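Local coordinates for cytochrome C-type biogenesis protein ccmF (Thermus thermophilus, PDB 6ZMQ) that probably attaches heme to apocytochrome c as a membrane-bound heme lyase, binding a heme b within its bundle of transmembrane helices, at residues F265-L270 / W376-V381; G457-A462 / F522-Y526. All coordinates share one frame; numbering follows the deposited sequence.

Contact 1 (F265-L270 / W376-V381); sequences FIPWLL and WALVVV. With LMT (dodecyl-beta-D-maltoside), chain D.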
loop_
_atom_site.group_PDB
_atom_site.type_symbol
_atom_site.label_atom_id
_atom_site.label_comp_id
_atom_site.label_asym_id
_atom_site.label_seq_id
_atom_site.Cartn_x
_atom_site.Cartn_y
_atom_site.Cartn_z
ATOM N N PHE A 265 -5.531 2.384 3.931
ATOM C CA PHE A 265 -6.471 1.293 3.716
ATOM C C PHE A 265 -7.600 1.693 2.769
ATOM O O PHE A 265 -8.019 0.866 1.954
ATOM C CB PHE A 265 -7.040 0.829 5.059
ATOM C CG PHE A 265 -7.946 -0.379 4.976
ATOM C CD1 PHE A 265 -7.633 -1.461 4.156
ATOM C CD2 PHE A 265 -9.093 -0.444 5.760
ATOM C CE1 PHE A 265 -8.462 -2.578 4.102
ATOM C CE2 PHE A 265 -9.931 -1.554 5.712
ATOM C CZ PHE A 265 -9.613 -2.624 4.880
ATOM N N ILE A 266 -8.101 2.929 2.870
ATOM C CA ILE A 266 -9.024 3.540 1.897
ATOM C C ILE A 266 -8.585 3.431 0.427
ATOM O O ILE A 266 -9.425 2.990 -0.374
ATOM C CB ILE A 266 -9.360 5.010 2.265
ATOM C CG1 ILE A 266 -10.199 5.128 3.548
ATOM C CG2 ILE A 266 -10.112 5.760 1.155
ATOM C CD1 ILE A 266 -9.550 5.894 4.674
ATOM N N PRO A 267 -7.340 3.773 -0.006
ATOM C CA PRO A 267 -7.027 3.622 -1.450
ATOM C C PRO A 267 -6.978 2.178 -1.919
ATOM O O PRO A 267 -7.533 1.866 -2.989
ATOM C CB PRO A 267 -5.648 4.285 -1.589
ATOM C CG PRO A 267 -5.445 5.033 -0.359
ATOM C CD PRO A 267 -6.134 4.266 0.680
ATOM N N TRP A 268 -6.355 1.295 -1.115
ATOM C CA TRP A 268 -6.250 -0.133 -1.409
ATOM C C TRP A 268 -7.614 -0.786 -1.601
ATOM O O TRP A 268 -7.756 -1.701 -2.427
ATOM C CB TRP A 268 -5.504 -0.857 -0.281
ATOM C CG TRP A 268 -5.433 -2.347 -0.531
ATOM C CD1 TRP A 268 -4.515 -2.987 -1.300
ATOM C CD2 TRP A 268 -6.339 -3.366 -0.059
ATOM N NE1 TRP A 268 -4.781 -4.328 -1.331
ATOM C CE2 TRP A 268 -5.895 -4.589 -0.584
ATOM C CE3 TRP A 268 -7.497 -3.353 0.728
ATOM C CZ2 TRP A 268 -6.543 -5.794 -0.329
ATOM C CZ3 TRP A 268 -8.136 -4.556 0.984
ATOM C CH2 TRP A 268 -7.657 -5.756 0.457
ATOM N N LEU A 269 -8.614 -0.348 -0.833
ATOM C CA LEU A 269 -9.982 -0.825 -1.017
ATOM C C LEU A 269 -10.525 -0.435 -2.392
ATOM O O LEU A 269 -11.012 -1.288 -3.150
ATOM C CB LEU A 269 -10.871 -0.280 0.105
ATOM C CG LEU A 269 -10.759 -0.965 1.474
ATOM C CD1 LEU A 269 -11.568 -0.217 2.539
ATOM C CD2 LEU A 269 -11.158 -2.418 1.401
ATOM N N LEU A 270 -10.386 0.847 -2.755
ATOM C CA LEU A 270 -11.011 1.354 -3.977
ATOM C C LEU A 270 -10.287 0.834 -5.210
ATOM O O LEU A 270 -10.927 0.403 -6.180
ATOM C CB LEU A 270 -11.032 2.883 -3.946
ATOM C CG LEU A 270 -11.778 3.475 -2.748
ATOM C CD1 LEU A 270 -11.320 4.904 -2.428
ATOM C CD2 LEU A 270 -13.287 3.393 -2.941
ATOM N N TRP A 376 -17.130 -0.156 2.496
ATOM C CA TRP A 376 -16.139 -0.271 3.562
ATOM C C TRP A 376 -15.276 0.987 3.655
ATOM O O TRP A 376 -15.073 1.530 4.752
ATOM C CB TRP A 376 -15.291 -1.524 3.312
ATOM C CG TRP A 376 -14.470 -2.046 4.484
ATOM C CD1 TRP A 376 -14.247 -1.431 5.680
ATOM C CD2 TRP A 376 -13.766 -3.301 4.549
ATOM N NE1 TRP A 376 -13.447 -2.218 6.472
ATOM C CE2 TRP A 376 -13.143 -3.371 5.794
ATOM C CE3 TRP A 376 -13.606 -4.370 3.662
ATOM C CZ2 TRP A 376 -12.378 -4.463 6.168
ATOM C CZ3 TRP A 376 -12.840 -5.447 4.045
ATOM C CH2 TRP A 376 -12.251 -5.484 5.272
ATOM N N ALA A 377 -14.763 1.463 2.509
ATOM C CA ALA A 377 -13.984 2.705 2.476
ATOM C C ALA A 377 -14.830 3.916 2.877
ATOM O O ALA A 377 -14.340 4.838 3.547
ATOM C CB ALA A 377 -13.375 2.894 1.084
ATOM N N LEU A 378 -16.110 3.909 2.486
ATOM C CA LEU A 378 -17.071 4.932 2.889
ATOM C C LEU A 378 -17.284 4.943 4.399
ATOM O O LEU A 378 -17.350 6.013 5.010
ATOM C CB LEU A 378 -18.403 4.694 2.169
ATOM C CG LEU A 378 -19.585 5.647 2.383
ATOM C CD1 LEU A 378 -19.141 7.106 2.217
ATOM C CD2 LEU A 378 -20.780 5.319 1.476
ATOM N N VAL A 379 -17.389 3.762 5.021
ATOM C CA VAL A 379 -17.596 3.696 6.470
ATOM C C VAL A 379 -16.324 4.090 7.229
ATOM O O VAL A 379 -16.404 4.759 8.267
ATOM C CB VAL A 379 -18.134 2.299 6.868
ATOM C CG1 VAL A 379 -18.191 2.106 8.357
ATOM C CG2 VAL A 379 -19.570 2.148 6.401
ATOM N N VAL A 380 -15.141 3.762 6.696
ATOM C CA VAL A 380 -13.892 4.153 7.357
ATOM C C VAL A 380 -13.681 5.673 7.279
ATOM O O VAL A 380 -13.304 6.310 8.276
ATOM C CB VAL A 380 -12.710 3.351 6.765
ATOM C CG1 VAL A 380 -11.369 3.883 7.225
ATOM C CG2 VAL A 380 -12.816 1.881 7.155
ATOM N N VAL A 381 -14.008 6.283 6.130
ATOM C CA VAL A 381 -13.931 7.742 5.993
ATOM C C VAL A 381 -15.002 8.427 6.849
ATOM O O VAL A 381 -14.719 9.398 7.565
ATOM C CB VAL A 381 -14.030 8.138 4.505
ATOM C CG1 VAL A 381 -14.511 9.582 4.315
ATOM C CG2 VAL A 381 -12.690 7.922 3.794
HETATM C C1B LMT D . -5.031 -3.585 20.608
HETATM C C2B LMT D . -6.196 -3.390 21.631
HETATM C C3B LMT D . -5.762 -3.463 23.133
HETATM C C4B LMT D . -4.282 -3.869 23.370
HETATM C C5B LMT D . -3.448 -2.980 22.432
HETATM C C6B LMT D . -1.965 -3.173 22.719
HETATM O O1B LMT D . -5.359 -2.970 19.382
HETATM O O2B LMT D . -6.771 -2.176 21.358
HETATM O O3B LMT D . -6.627 -4.239 23.852
HETATM O "O4'" LMT D . -3.914 -3.642 24.678
HETATM O O5B LMT D . -3.738 -3.156 21.034
HETATM O O6B LMT D . -1.688 -2.804 24.009
HETATM C "C1'" LMT D . -6.870 -4.124 15.554
HETATM C "C2'" LMT D . -7.912 -3.865 16.689
HETATM C "C3'" LMT D . -7.249 -3.093 17.877
HETATM C "C4'" LMT D . -5.938 -3.758 18.349
HETATM C "C5'" LMT D . -5.058 -3.716 17.073
HETATM C "C6'" LMT D . -3.603 -4.052 17.255
HETATM O "O1'" LMT D . -7.310 -5.131 14.725
HETATM O "O2'" LMT D . -8.933 -3.091 16.205
HETATM O "O3'" LMT D . -8.122 -2.968 18.913
HETATM O "O5'" LMT D . -5.617 -4.581 16.094
HETATM O "O6'" LMT D . -3.567 -5.397 17.505
HETATM C C1 LMT D . -7.953 -4.738 13.521
HETATM C C2 LMT D . -7.590 -5.787 12.504
HETATM C C3 LMT D . -8.646 -6.185 11.513
HETATM C C4 LMT D . -8.604 -5.252 10.325
HETATM C C5 LMT D . -9.634 -5.675 9.320
HETATM C C6 LMT D . -9.219 -5.473 7.891
HETATM C C7 LMT D . -7.871 -6.084 7.626
HETATM C C8 LMT D . -7.870 -6.712 6.276
HETATM C C9 LMT D . -6.690 -6.316 5.452
HETATM C C10 LMT D . -6.824 -6.962 4.105
HETATM C C11 LMT D . -5.610 -6.683 3.285
HETATM C C12 LMT D . -5.290 -7.825 2.385
#

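Contact 2 (G457-A462 / F522-Y526); sequences GYTLGA and FSQTY. With PTY (phosphatidylethanolamine), chain H.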
loop_
_atom_site.group_PDB
_atom_site.type_symbol
_atom_site.label_atom_id
_atom_site.label_comp_id
_atom_site.label_asym_id
_atom_site.label_seq_id
_atom_site.Cartn_x
_atom_site.Cartn_y
_atom_site.Cartn_z
ATOM N N GLY A 457 -13.683 -25.429 21.044
ATOM C CA GLY A 457 -13.755 -24.145 21.720
ATOM C C GLY A 457 -14.284 -22.959 20.931
ATOM O O GLY A 457 -14.794 -22.010 21.535
ATOM N N TYR A 458 -14.175 -23.016 19.598
ATOM C CA TYR A 458 -14.208 -21.823 18.757
ATOM C C TYR A 458 -15.578 -21.147 18.727
ATOM O O TYR A 458 -16.581 -21.748 18.329
ATOM C CB TYR A 458 -13.732 -22.162 17.344
ATOM C CG TYR A 458 -12.480 -23.010 17.345
ATOM C CD1 TYR A 458 -11.344 -22.619 18.067
ATOM C CD2 TYR A 458 -12.426 -24.199 16.627
ATOM C CE1 TYR A 458 -10.202 -23.404 18.081
ATOM C CE2 TYR A 458 -11.292 -24.983 16.632
ATOM C CZ TYR A 458 -10.186 -24.581 17.356
ATOM O OH TYR A 458 -9.061 -25.369 17.344
ATOM N N THR A 459 -15.592 -19.885 19.165
ATOM C CA THR A 459 -16.768 -19.023 19.178
ATOM C C THR A 459 -17.231 -18.756 17.747
ATOM O O THR A 459 -16.464 -18.916 16.789
ATOM C CB THR A 459 -16.438 -17.704 19.887
ATOM O OG1 THR A 459 -15.504 -17.958 20.940
ATOM C CG2 THR A 459 -17.684 -17.071 20.517
ATOM N N LEU A 460 -18.499 -18.317 17.620
ATOM C CA LEU A 460 -19.223 -18.341 16.343
ATOM C C LEU A 460 -18.580 -17.416 15.311
ATOM O O LEU A 460 -18.639 -17.682 14.105
ATOM C CB LEU A 460 -20.702 -18.003 16.562
ATOM C CG LEU A 460 -21.629 -18.330 15.382
ATOM C CD1 LEU A 460 -21.773 -19.840 15.243
ATOM C CD2 LEU A 460 -23.002 -17.692 15.511
ATOM N N GLY A 461 -17.915 -16.356 15.778
ATOM C CA GLY A 461 -16.931 -15.638 14.987
ATOM C C GLY A 461 -15.812 -16.491 14.408
ATOM O O GLY A 461 -15.666 -16.554 13.183
ATOM N N ALA A 462 -15.036 -17.164 15.268
ATOM C CA ALA A 462 -13.894 -17.957 14.805
ATOM C C ALA A 462 -14.332 -19.204 14.035
ATOM O O ALA A 462 -13.737 -19.551 13.006
ATOM C CB ALA A 462 -13.014 -18.343 15.994
ATOM N N PHE A 522 -9.041 -15.371 13.681
ATOM C CA PHE A 522 -8.493 -16.220 14.737
ATOM C C PHE A 522 -7.517 -15.463 15.646
ATOM O O PHE A 522 -7.451 -15.743 16.853
ATOM C CB PHE A 522 -7.831 -17.460 14.122
ATOM C CG PHE A 522 -8.750 -18.659 14.039
ATOM C CD1 PHE A 522 -9.544 -18.867 12.925
ATOM C CD2 PHE A 522 -8.817 -19.562 15.083
ATOM C CE1 PHE A 522 -10.387 -19.962 12.842
ATOM C CE2 PHE A 522 -9.656 -20.657 15.015
ATOM C CZ PHE A 522 -10.442 -20.854 13.887
ATOM N N SER A 523 -6.743 -14.512 15.091
ATOM C CA SER A 523 -5.833 -13.722 15.924
ATOM C C SER A 523 -6.564 -12.606 16.668
ATOM O O SER A 523 -6.151 -12.215 17.769
ATOM C CB SER A 523 -4.695 -13.154 15.076
ATOM O OG SER A 523 -5.174 -12.311 14.047
ATOM N N GLN A 524 -7.610 -12.041 16.058
ATOM C CA GLN A 524 -8.406 -11.006 16.710
ATOM C C GLN A 524 -9.204 -11.565 17.881
ATOM O O GLN A 524 -9.330 -10.913 18.925
ATOM C CB GLN A 524 -9.342 -10.349 15.694
ATOM C CG GLN A 524 -8.724 -9.199 14.898
ATOM C CD GLN A 524 -8.188 -8.084 15.782
ATOM O OE1 GLN A 524 -8.826 -7.683 16.755
ATOM N NE2 GLN A 524 -7.008 -7.578 15.441
ATOM N N THR A 525 -9.791 -12.753 17.710
ATOM C CA THR A 525 -10.558 -13.359 18.794
ATOM C C THR A 525 -9.650 -13.818 19.930
ATOM O O THR A 525 -9.884 -13.496 21.101
ATOM C CB THR A 525 -11.392 -14.535 18.270
ATOM O OG1 THR A 525 -10.668 -15.243 17.255
ATOM C CG2 THR A 525 -12.720 -14.052 17.702
ATOM N N TYR A 526 -8.615 -14.586 19.600
ATOM C CA TYR A 526 -7.953 -15.459 20.570
ATOM C C TYR A 526 -6.579 -14.948 20.983
ATOM O O TYR A 526 -5.570 -15.619 20.800
ATOM C CB TYR A 526 -7.843 -16.859 19.993
ATOM C CG TYR A 526 -9.147 -17.555 20.049
ATOM C CD1 TYR A 526 -9.924 -17.454 21.192
ATOM C CD2 TYR A 526 -9.599 -18.335 18.991
ATOM C CE1 TYR A 526 -11.118 -18.075 21.285
ATOM C CE2 TYR A 526 -10.819 -18.971 19.072
ATOM C CZ TYR A 526 -11.567 -18.832 20.234
ATOM O OH TYR A 526 -12.783 -19.424 20.395
HETATM C C1 PTY H . -14.641 -10.844 17.762
HETATM C C2 PTY H . -20.521 -7.596 16.526
HETATM C C3 PTY H . -20.484 -8.744 17.533
HETATM O O4 PTY H . -13.540 -10.390 17.029
HETATM C C5 PTY H . -16.949 -11.783 17.559
HETATM C C6 PTY H . -15.729 -11.289 16.786
HETATM O O7 PTY H . -15.241 -12.310 15.961
HETATM C C8 PTY H . -15.175 -11.941 14.612
HETATM O O10 PTY H . -14.118 -11.779 14.095
HETATM C C11 PTY H . -16.471 -11.726 13.828
HETATM C C12 PTY H . -16.612 -12.735 12.691
HETATM C C13 PTY H . -18.097 -13.063 12.512
HETATM C C14 PTY H . -18.808 -11.900 11.819
HETATM C C15 PTY H . -20.273 -12.250 11.560
HETATM C C16 PTY H . -20.540 -12.499 10.072
HETATM C C17 PTY H . -21.937 -13.113 9.926
HETATM C C18 PTY H . -22.342 -13.317 8.461
HETATM C C19 PTY H . -23.560 -14.248 8.418
HETATM C C20 PTY H . -23.691 -15.012 7.094
HETATM C C21 PTY H . -24.598 -16.231 7.300
HETATM C C22 PTY H . -25.881 -16.129 6.468
HETATM C C23 PTY H . -26.699 -17.422 6.577
HETATM C C24 PTY H . -27.674 -17.536 5.403
HETATM C C25 PTY H . -28.168 -18.976 5.271
HETATM C C26 PTY H . -28.269 -19.327 3.789
HETATM C C27 PTY H . -29.738 -19.367 3.376
HETATM C C28 PTY H . -29.849 -19.113 1.874
HETATM C C29 PTY H . -29.516 -17.648 1.597
HETATM C C30 PTY H . -12.977 -9.199 17.501
HETATM C C31 PTY H . -12.297 -8.229 16.533
HETATM O O30 PTY H . -13.017 -8.937 18.654
HETATM C C32 PTY H . -12.631 -8.597 15.088
HETATM C C33 PTY H . -12.000 -7.578 14.139
HETATM C C34 PTY H . -12.758 -7.587 12.815
HETATM C C35 PTY H . -12.445 -8.876 12.061
HETATM C C36 PTY H . -11.959 -8.525 10.658
HETATM C C37 PTY H . -12.368 -9.621 9.676
HETATM C C38 PTY H . -11.932 -9.174 8.286
HETATM C C39 PTY H . -11.706 -10.395 7.404
HETATM C C40 PTY H . -10.798 -10.014 6.239
HETATM C C41 PTY H . -11.407 -10.598 4.965
HETATM C C42 PTY H . -10.460 -10.382 3.789
HETATM C C43 PTY H . -10.424 -8.893 3.457
HETATM C C44 PTY H . -9.810 -8.672 2.075
HETATM P P1 PTY H . -18.780 -10.302 18.757
HETATM O O11 PTY H . -19.249 -9.404 17.457
HETATM O O12 PTY H . -19.721 -11.469 18.930
HETATM O O13 PTY H . -18.845 -9.445 19.996
HETATM O O14 PTY H . -17.238 -10.855 18.566
HETATM N N1 PTY H . -21.875 -7.084 16.387
#

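Contact 1 (F265-L270 / W376-V381)
F265 meets W376 in a T-shaped pair: the CE2 and CZ edge of the phenyl ring is set against one face of the indole, with ring planes at 88° and the centroids of the phenyl and the six-membered indole ring 5.1 Å apart. With CG anti to the backbone N (chi1 -175°), the phenyl extends across to the neighbouring helix. I266 follows, its branch through CG1 running to V380 and V381; CD1 lies 3.7 Å from V380 CG1, and CG1 is 3.8 Å from V381 CG2. The backbones are closest here, I266 CA and A377 CA being 5.1 Å apart, where two nearly antiparallel transmembrane helices, 266-284 and 362-384, pack with their local axes 9.4 Å apart. W268 turns elsewhere, offering one ring face to the tail of a dodecyl maltoside, with CH2 3.6 Å from C11 of the detergent. The same tail reaches W376 through its C6. L269 divides its methyls: CD1 lies over the five-membered ring of W376 in a CH-pi contact and also packs on A377, while CD2 is 3.9 Å from W376 CE3. L270 brings CD2 to A377 CB, and it also touches A298 and A301 of helix 288-307.

Contact 2 (G457-A462 / F522-Y526)
The chain enters helix 460-484 through G457-T459 just where helix 501-525 gives way to Y526, and the two backbones come nearest at A462 and F522, 5.7 Å between CA atoms. Across this junction the phenol oxygen of Y526 receives two hydrogen bonds from T459: the backbone N donates to OH over 3.1 Å with an N-H...O angle of 159°, and OG1 donates to the same OH. T459 OG1 lies beside its own backbone N (chi1 -34°), which lets both donors of one residue converge on a single oxygen. Y526 CE2 comes up to the edge of the Y458 ring, 3.8 Å from Y458 CD1, while a face of Y458 takes the edge of F522 in a T-shaped pair with planes at 71°. F522 in turn has A462 CB over one of its faces, 4.2 Å from the ring centroid, and the same methyl touches Y526 CE2. On T525, OG1 is bonded back to A521 O, and CG2 is directed at the phosphatidylethanolamine, 3.5 Å from O7. G461 CA is 3.7 Å from lipid C12. T459 occupies the N-cap position but makes no capping bond, its hydroxyl turning to Y526 instead, at a junction of transmembrane helix ends beside a bound lipid.

In the fold
Centred about 12 Å from the centre of the chain, contact 1 is largely buried; contact 2, centred about 27 Å from that point, is only partly so. The two pairs use different helices, their nearest atoms about 11 Å apart. Contact 1 joins the C-terminal part of helix 362-384 to the start of helix 266-284, which carries the heme ligand H276, without hydrogen bonds between its segments. Contact 2 sits where one helix begins and another ends, so a backbone N-H and two hydroxyls enter its chemistry. Each pairs aromatic rings edge-to-face. One phospholipid spans both, its glycerol region at contact 2 and a chain end by W268 and W376; the maltoside on those tryptophans has its sugar end near Q524.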